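Local coordinates for disulphide isomerase (PDB 3FK8), which probably acts as a thiol-disulphide isomerase of the thioredoxin fold, at residues Asn53-Ala58 with Ser120-Tyr125; Phe36-Cys41 with Lys68-Asn73. One frame throughout, in Å; residues are numbered along the deposited sequence. Where two conformers were deposited one is given.

Contact 1 (Asn53-Ala58 with Ser120-Tyr125); sequences NQKNTA and SDQGIY
Lys55 and Tyr125 both turn CG anti to their backbone N (chi1 178° in each), and from neighbouring helices these two torsions bring an extended lysine chain across a tyrosine ring at about a right angle. Lys55 CE sits over the centre of one face, 3.6 Å from the centroid of the Tyr125 ring, a CH-pi contact. Beyond it Lys55 NZ lies 4.5 Å from the same Tyr125 centroid and only 5° off the ring normal, so methylene and ammonium group use one face in a cation-pi pair. The edge of that ring meets a different residue: Asn56 OD1 approaches Tyr125 CD1 to 3.3 Å in the ring plane, the amide tilted 25° from the ring. The other end of the Asn56 amide, ND2, donates to the backbone O of Ser50, which fixes the rotation of the group and leaves OD1 turned to the aromatic rim.

The first turns, 54-58 and 121-125, point nearly the same way with axes 10.3 Å apart; they begin helices 54-63 and 121-132, part of the helical layer of a thioredoxin-like fold. Ile124 packs on Leu47, Ser50 and Leu51 of helix 42-51.

Each helix opens with a side-chain N-cap. Ser120 OG caps helix 121-132 by accepting from Gly123 N. Asn53 OD1 accepts from Asn56 N at 2.8 Å, nearly in line with its C=O, while ND2 of the same amide faces Asp121, whose carboxylate plane stands perpendicular to it. A water accepts from Asn53 ND2 and donates to Asp121 OD2, the latter at 2.6 Å; Asp121 OD1 is hydrogen-bonded to Ser50 OG. A second water accepts from both Lys55 NZ and Gln122 NE2, the glutamine amide being held also by Asp126.

Contact 2 (Phe36-Cys41 with Lys68-Asn73); sequences FGANWC and KIDVGN
Asp70 OD1 is gripped by two donors: Gly72 N donates to it at 2.9 Å, closing an Asx turn, and a water that accepts from Asn39 N donates to the same oxygen. The Gly72 N-H arrives from well above the carboxylate plane. With CG anti to the backbone N (chi1 180°), the Asp70 side chain brings OD1 over its own turn and beside Ala38, while OD2 forms a salt bridge with Arg76. The carboxylate thus closes the turn after strand 65-70 and, through the water, links it to the loop at Asn39.

Strands 32-37 and 65-70 are parallel neighbours in the thioredoxin-fold sheet, with Phe36 level with Ile69 and Gly37 with Asp70. Gly37 supplies both backbone bonds, its N donating to Ile69 O at 3.1 Å and its O accepting from Val71 N at 2.8 Å. On the face that carries Phe36 and Ile69, the two side chains lie side by side and point the same way. Ile69 CD1 rests over one face of the Phe36 ring, 3.9 Å from its centroid and displaced toward the rim, and Val71 CG1 meets the ring edge in its plane. Helix 78-83 meets both side chains and helix 14-28 meets Ile69.

Past the strands the indole of Trp40 swings across to the other loop. Its NE1 donates to Gly72 O at 2.8 Å, almost straight at 171°, with the acceptor in the indole plane but the donor above the carbonyl plane. Asn73 ND2 lies over the rim of one indole face, 3.2 Å above the plane of Trp40; it and NE1 are both donors and form no hydrogen bond. Cys41 CB backs the other face. Trp40 directly precedes Cys41, first cysteine of a probable CxxC redox motif, so the indole bond links that probable active-site loop to the loop after strand 65-70.

Contact 2 is largely buried in the sheet and its adjoining loops, whereas contact 1 lies nearer the surface, where two helix starts meet; their centres are 21 Å apart and they do not touch. Chain order interleaves them: helix 54-63 of contact 1 is followed by strand 65-70 of contact 2. Chemistry follows place. Between strands, direct hydrogen bonds and apolar packing dominate. Between helices no clear direct hydrogen bond crosses; a cation-pi pair, an amide against an aromatic edge and two bridging waters do the joining. Contact 2 contains the first cysteine of the probable CxxC site, while contact 1 packs against the helix that follows it, 42-51.

Contact 1 (Asn53-Ala58 with Ser120-Tyr125)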
ATOM      1  N   ASN A  53      -8.177 -10.698  -4.733  1.00 14.57           N
ATOM      2  CA  ASN A  53      -8.464 -12.083  -5.145  1.00 14.98           C
ATOM      3  C   ASN A  53      -8.080 -13.054  -4.024  1.00 14.42           C
ATOM      4  O   ASN A  53      -7.441 -12.683  -3.047  1.00 15.01           O
ATOM      5  CB  ASN A  53      -7.921 -12.413  -6.548  1.00 15.34           C
ATOM      6  CG  ASN A  53      -6.426 -12.708  -6.591  1.00 13.67           C
ATOM      7  OD1 ASN A  53      -5.812 -13.035  -5.587  1.00 15.16           O
ATOM      8  ND2 ASN A  53      -5.849 -12.639  -7.792  1.00 16.95           N
ATOM      9  N   GLN A  54      -8.526 -14.306  -4.110  1.00 15.31           N
ATOM     10  CA  GLN A  54      -8.347 -15.228  -3.022  0.50 15.39           C
ATOM     11  C   GLN A  54      -6.869 -15.534  -2.722  1.00 14.79           C
ATOM     12  O   GLN A  54      -6.445 -15.524  -1.569  1.00 15.10           O
ATOM     13  CB  GLN A  54      -9.140 -16.513  -3.324  0.50 16.36           C
ATOM     14  CG  GLN A  54      -9.460 -17.252  -2.091  0.50 16.48           C
ATOM     15  CD  GLN A  54     -10.575 -18.261  -2.247  0.50 13.54           C
ATOM     16  OE1 GLN A  54     -10.917 -18.703  -3.336  0.50 13.35           O
ATOM     17  NE2 GLN A  54     -11.141 -18.640  -1.119  0.50 14.32           N
ATOM     18  N   LYS A  55      -6.100 -15.826  -3.770  1.00 14.13           N
ATOM     19  CA  LYS A  55      -4.656 -16.148  -3.579  1.00 13.19           C
ATOM     20  C   LYS A  55      -3.907 -14.960  -2.975  1.00 13.69           C
ATOM     21  O   LYS A  55      -3.144 -15.085  -2.013  1.00 13.68           O
ATOM     22  CB  LYS A  55      -3.994 -16.542  -4.898  1.00 14.23           C
ATOM     23  CG  LYS A  55      -2.546 -16.838  -4.817  1.00 14.02           C
ATOM     24  CD  LYS A  55      -2.048 -17.504  -6.106  1.00 16.91           C
ATOM     25  CE  LYS A  55      -0.533 -17.750  -6.021  1.00 16.17           C
ATOM     26  NZ  LYS A  55      -0.126 -18.577  -7.197  1.00 19.42           N
ATOM     27  N   ASN A  56      -4.169 -13.786  -3.511  1.00 13.13           N
ATOM     28  CA  ASN A  56      -3.410 -12.641  -3.083  1.00 12.80           C
ATOM     29  C   ASN A  56      -3.861 -12.149  -1.702  1.00 14.22           C
ATOM     30  O   ASN A  56      -3.047 -11.700  -0.900  1.00 14.92           O
ATOM     31  CB  ASN A  56      -3.459 -11.523  -4.128  1.00 13.48           C
ATOM     32  CG  ASN A  56      -2.764 -11.902  -5.414  1.00 13.93           C
ATOM     33  OD1 ASN A  56      -2.078 -12.931  -5.471  1.00 15.05           O
ATOM     34  ND2 ASN A  56      -2.911 -11.059  -6.466  1.00 14.44           N
ATOM     35  N   THR A  57      -5.157 -12.212  -1.419  1.00 15.21           N
ATOM     36  CA  THR A  57      -5.708 -11.850  -0.083  1.00 17.03           C
ATOM     37  C   THR A  57      -5.025 -12.702   0.977  1.00 16.89           C
ATOM     38  O   THR A  57      -4.677 -12.193   2.039  1.00 16.99           O
ATOM     39  CB  THR A  57      -7.233 -12.154   0.043  1.00 18.07           C
ATOM     40  OG1 THR A  57      -7.940 -11.207  -0.724  1.00 21.25           O
ATOM     41  CG2 THR A  57      -7.728 -12.037   1.509  1.00 21.24           C
ATOM     42  N   ALA A  58      -4.882 -14.006   0.714  1.00 15.54           N
ATOM     43  CA  ALA A  58      -4.318 -14.894   1.697  1.00 16.69           C
ATOM     44  C   ALA A  58      -2.877 -14.541   1.939  1.00 15.29           C
ATOM     45  O   ALA A  58      -2.445 -14.507   3.091  1.00 17.29           O
ATOM     46  CB  ALA A  58      -4.421 -16.374   1.223  1.00 16.24           C
ATOM     47  N   SER A 120      -0.060  -8.857 -14.422  1.00 11.79           N
ATOM     48  CA  SER A 120      -0.920 -10.018 -14.198  1.00 12.30           C
ATOM     49  C   SER A 120      -1.110 -10.241 -12.711  1.00 11.36           C
ATOM     50  O   SER A 120      -0.342  -9.725 -11.869  1.00 11.10           O
ATOM     51  CB  SER A 120      -0.275 -11.258 -14.813  1.00 13.75           C
ATOM     52  OG  SER A 120       0.903 -11.586 -14.125  1.00 15.14           O
ATOM     53  N   ASP A 121      -2.113 -11.055 -12.338  1.00 12.28           N
ATOM     54  CA  ASP A 121      -2.273 -11.432 -10.938  1.00 13.12           C
ATOM     55  C   ASP A 121      -1.011 -12.136 -10.412  1.00 12.37           C
ATOM     56  O   ASP A 121      -0.650 -11.959  -9.254  1.00 12.76           O
ATOM     57  CB  ASP A 121      -3.482 -12.346 -10.737  1.00 13.47           C
ATOM     58  CG  ASP A 121      -4.798 -11.611 -10.828  1.00 14.51           C
ATOM     59  OD1 ASP A 121      -4.844 -10.388 -10.608  1.00 16.33           O
ATOM     60  OD2 ASP A 121      -5.833 -12.273 -11.027  1.00 18.65           O
ATOM     61  N   GLN A 122      -0.352 -12.934 -11.254  1.00 12.38           N
ATOM     62  CA  GLN A 122       0.834 -13.627 -10.830  1.00 13.76           C
ATOM     63  C   GLN A 122       2.003 -12.625 -10.625  1.00 12.14           C
ATOM     64  O   GLN A 122       2.797 -12.770  -9.685  1.00 12.67           O
ATOM     65  CB  GLN A 122       1.260 -14.669 -11.879  1.00 15.03           C
ATOM     66  CG  GLN A 122       2.471 -15.501 -11.372  1.00 15.94           C
ATOM     67  CD  GLN A 122       2.129 -16.349 -10.167  1.00 18.38           C
ATOM     68  OE1 GLN A 122       1.132 -17.066 -10.166  1.00 25.04           O
ATOM     69  NE2 GLN A 122       2.937 -16.335  -9.179  1.00 19.63           N
ATOM     70  N   GLY A 123       2.116 -11.598 -11.498  1.00 11.87           N
ATOM     71  CA  GLY A 123       3.153 -10.562 -11.325  1.00 12.36           C
ATOM     72  C   GLY A 123       2.941  -9.817 -10.011  1.00 10.46           C
ATOM     73  O   GLY A 123       3.906  -9.540  -9.312  1.00 11.38           O
ATOM     74  N   ILE A 124       1.681  -9.522  -9.674  1.00 10.62           N
ATOM     75  CA  ILE A 124       1.387  -8.836  -8.435  1.00 10.60           C
ATOM     76  C   ILE A 124       1.690  -9.749  -7.236  1.00 10.01           C
ATOM     77  O   ILE A 124       2.352  -9.341  -6.261  1.00 11.16           O
ATOM     78  CB  ILE A 124      -0.064  -8.267  -8.466  1.00 11.20           C
ATOM     79  CG1 ILE A 124      -0.064  -7.119  -9.466  1.00 12.30           C
ATOM     80  CG2 ILE A 124      -0.542  -7.819  -7.069  1.00 12.91           C
ATOM     81  CD1 ILE A 124      -1.456  -6.658  -9.864  1.00 14.50           C
ATOM     82  N   TYR A 125       1.247 -11.012  -7.323  1.00 10.62           N
ATOM     83  CA  TYR A 125       1.583 -11.977  -6.305  1.00 10.55           C
ATOM     84  C   TYR A 125       3.098 -12.046  -6.095  1.00 11.15           C
ATOM     85  O   TYR A 125       3.571 -11.964  -4.955  1.00 11.83           O
ATOM     86  CB  TYR A 125       1.019 -13.359  -6.679  1.00 12.27           C
ATOM     87  CG  TYR A 125       1.397 -14.405  -5.647  1.00 11.87           C
ATOM     88  CD1 TYR A 125       0.595 -14.622  -4.529  1.00 13.30           C
ATOM     89  CD2 TYR A 125       2.595 -15.133  -5.756  1.00 14.83           C
ATOM     90  CE1 TYR A 125       0.951 -15.585  -3.550  1.00 16.25           C
ATOM     91  CE2 TYR A 125       2.963 -16.066  -4.808  1.00 14.79           C
ATOM     92  CZ  TYR A 125       2.143 -16.285  -3.696  1.00 15.79           C
ATOM     93  OH  TYR A 125       2.484 -17.228  -2.744  1.00 21.04           O
TER
HETATM   94  O   HOH W   1      -8.160 -12.119  -9.936  1.00 33.58           O
HETATM   95  O   HOH W   2       2.732 -18.694  -7.282  1.00 22.98           O

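Contact 2 (Phe36-Cys41 with Lys68-Asn73)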
ATOM      1  N   PHE A  36      -0.088   3.729  -1.063  1.00  9.01           N
ATOM      2  CA  PHE A  36      -0.449   5.118  -1.430  1.00  8.66           C
ATOM      3  C   PHE A  36      -1.067   5.142  -2.822  1.00  9.52           C
ATOM      4  O   PHE A  36      -0.483   4.632  -3.779  1.00 10.77           O
ATOM      5  CB  PHE A  36       0.803   5.976  -1.441  1.00  9.40           C
ATOM      6  CG  PHE A  36       1.417   6.200  -0.090  1.00  9.64           C
ATOM      7  CD1 PHE A  36       1.173   7.406   0.602  1.00 10.27           C
ATOM      8  CD2 PHE A  36       2.239   5.245   0.510  1.00 10.99           C
ATOM      9  CE1 PHE A  36       1.757   7.615   1.861  1.00 12.46           C
ATOM     10  CE2 PHE A  36       2.819   5.489   1.773  1.00 12.18           C
ATOM     11  CZ  PHE A  36       2.587   6.636   2.417  1.00 13.36           C
ATOM     12  N   GLY A  37      -2.225   5.783  -2.968  1.00  8.94           N
ATOM     13  CA  GLY A  37      -2.882   5.798  -4.261  1.00  9.29           C
ATOM     14  C   GLY A  37      -4.094   6.699  -4.204  1.00  8.96           C
ATOM     15  O   GLY A  37      -4.261   7.500  -3.263  1.00  9.97           O
ATOM     16  N   ALA A  38      -4.978   6.571  -5.190  1.00  9.77           N
ATOM     17  CA  ALA A  38      -6.164   7.403  -5.232  1.00  9.84           C
ATOM     18  C   ALA A  38      -7.183   6.704  -6.105  1.00 10.52           C
ATOM     19  O   ALA A  38      -6.844   5.920  -7.004  1.00 11.78           O
ATOM     20  CB  ALA A  38      -5.866   8.784  -5.784  1.00 12.14           C
ATOM     21  N   ASN A  39      -8.456   7.069  -5.944  1.00 11.24           N
ATOM     22  CA  ASN A  39      -9.531   6.412  -6.677  1.00 12.79           C
ATOM     23  C   ASN A  39      -9.572   6.731  -8.157  1.00 13.58           C
ATOM     24  O   ASN A  39     -10.084   5.918  -8.924  1.00 16.17           O
ATOM     25  CB  ASN A  39     -10.878   6.750  -6.018  1.00 14.04           C
ATOM     26  CG  ASN A  39     -11.017   6.124  -4.652  1.00 14.43           C
ATOM     27  OD1 ASN A  39     -10.595   4.997  -4.423  1.00 14.54           O
ATOM     28  ND2 ASN A  39     -11.570   6.869  -3.716  1.00 17.27           N
ATOM     29  N   TRP A  40      -9.033   7.877  -8.557  1.00 13.29           N
ATOM     30  CA  TRP A  40      -9.015   8.248  -9.977  1.00 14.23           C
ATOM     31  C   TRP A  40      -8.017   7.443 -10.766  1.00 13.91           C
ATOM     32  O   TRP A  40      -8.082   7.454 -11.991  1.00 15.68           O
ATOM     33  CB  TRP A  40      -8.739   9.756 -10.160  1.00 15.52           C
ATOM     34  CG  TRP A  40      -7.429  10.176  -9.642  1.00 14.63           C
ATOM     35  CD1 TRP A  40      -7.177  10.757  -8.396  1.00 18.42           C
ATOM     36  CD2 TRP A  40      -6.143  10.075 -10.299  1.00 16.06           C
ATOM     37  NE1 TRP A  40      -5.826  10.997  -8.271  1.00 17.36           N
ATOM     38  CE2 TRP A  40      -5.160  10.575  -9.396  1.00 16.34           C
ATOM     39  CE3 TRP A  40      -5.719   9.600 -11.548  1.00 18.43           C
ATOM     40  CZ2 TRP A  40      -3.796  10.635  -9.729  1.00 19.42           C
ATOM     41  CZ3 TRP A  40      -4.383   9.664 -11.874  1.00 20.07           C
ATOM     42  CH2 TRP A  40      -3.425  10.172 -10.968  1.00 20.10           C
ATOM     43  N   CYS A  41      -7.054   6.801 -10.096  1.00 11.65           N
ATOM     44  CA  CYS A  41      -5.957   6.176 -10.799  1.00 12.35           C
ATOM     45  C   CYS A  41      -6.248   4.726 -11.161  1.00 11.24           C
ATOM     46  O   CYS A  41      -6.500   3.879 -10.293  1.00 12.44           O
ATOM     47  CB  CYS A  41      -4.753   6.250  -9.921  1.00 13.21           C
ATOM     48  SG  CYS A  41      -3.328   5.322 -10.667  1.00 17.83           S
ATOM     49  N   LYS A  68      -4.405   1.683   3.454  1.00 11.07           N
ATOM     50  CA  LYS A  68      -4.475   2.438   2.194  1.00 11.93           C
ATOM     51  C   LYS A  68      -4.526   3.912   2.471  1.00 12.10           C
ATOM     52  O   LYS A  68      -5.356   4.311   3.300  1.00 15.29           O
ATOM     53  CB  LYS A  68      -5.666   2.014   1.348  1.00 14.05           C
ATOM     54  CG  LYS A  68      -5.402   0.731   0.544  1.00 20.37           C
ATOM     55  CD  LYS A  68      -6.587   0.391  -0.370  1.00 26.13           C
ATOM     56  CE  LYS A  68      -7.611  -0.428   0.383  1.00 28.27           C
ATOM     57  NZ  LYS A  68      -8.760  -0.910  -0.478  1.00 27.80           N
ATOM     58  N   ILE A  69      -3.635   4.692   1.869  1.00 11.10           N
ATOM     59  CA  ILE A  69      -3.538   6.128   2.099  1.00  9.98           C
ATOM     60  C   ILE A  69      -3.911   6.865   0.803  1.00  9.58           C
ATOM     61  O   ILE A  69      -3.215   6.740  -0.226  1.00 10.60           O
ATOM     62  CB  ILE A  69      -2.104   6.548   2.544  1.00 10.83           C
ATOM     63  CG1 ILE A  69      -1.809   5.820   3.855  1.00 13.47           C
ATOM     64  CG2 ILE A  69      -2.016   8.012   2.710  1.00 11.32           C
ATOM     65  CD1 ILE A  69      -0.429   5.474   4.074  1.00 19.22           C
ATOM     66  N   ASP A  70      -5.020   7.597   0.846  1.00  9.48           N
ATOM     67  CA  ASP A  70      -5.448   8.438  -0.265  1.00  9.43           C
ATOM     68  C   ASP A  70      -4.522   9.636  -0.436  1.00 10.10           C
ATOM     69  O   ASP A  70      -4.316  10.387   0.496  1.00 11.77           O
ATOM     70  CB  ASP A  70      -6.861   8.946   0.047  1.00 10.87           C
ATOM     71  CG  ASP A  70      -7.390   9.845  -1.057  1.00 12.70           C
ATOM     72  OD1 ASP A  70      -7.082   9.616  -2.222  1.00 12.59           O
ATOM     73  OD2 ASP A  70      -8.164  10.762  -0.718  1.00 17.23           O
ATOM     74  N   VAL A  71      -4.001   9.823  -1.650  1.00  9.63           N
ATOM     75  CA  VAL A  71      -3.212  11.012  -1.937  1.00 10.14           C
ATOM     76  C   VAL A  71      -3.964  11.974  -2.824  1.00 10.11           C
ATOM     77  O   VAL A  71      -3.414  13.018  -3.183  1.00 10.99           O
ATOM     78  CB  VAL A  71      -1.800  10.728  -2.478  1.00 10.26           C
ATOM     79  CG1 VAL A  71      -0.980   9.940  -1.424  1.00 14.00           C
ATOM     80  CG2 VAL A  71      -1.815  10.028  -3.821  1.00 13.23           C
ATOM     81  N   GLY A  72      -5.230  11.702  -3.118  1.00 10.70           N
ATOM     82  CA  GLY A  72      -6.031  12.641  -3.919  1.00 12.03           C
ATOM     83  C   GLY A  72      -5.390  12.884  -5.274  1.00 12.52           C
ATOM     84  O   GLY A  72      -4.736  12.007  -5.845  1.00 13.31           O
ATOM     85  N   ASN A  73      -5.533  14.122  -5.748  1.00 12.81           N
ATOM     86  CA  ASN A  73      -4.841  14.539  -6.994  1.00 14.07           C
ATOM     87  C   ASN A  73      -3.438  15.003  -6.661  1.00 13.66           C
ATOM     88  O   ASN A  73      -3.085  16.148  -6.886  1.00 15.67           O
ATOM     89  CB  ASN A  73      -5.640  15.631  -7.726  1.00 16.15           C
ATOM     90  CG  ASN A  73      -6.941  15.103  -8.261  1.00 20.34           C
ATOM     91  OD1 ASN A  73      -8.016  15.611  -7.938  1.00 29.81           O
ATOM     92  ND2 ASN A  73      -6.856  14.055  -9.050  1.00 20.93           N
TER
HETATM   93  O   HOH W   3      -8.988   9.241  -4.170  1.00 15.31           O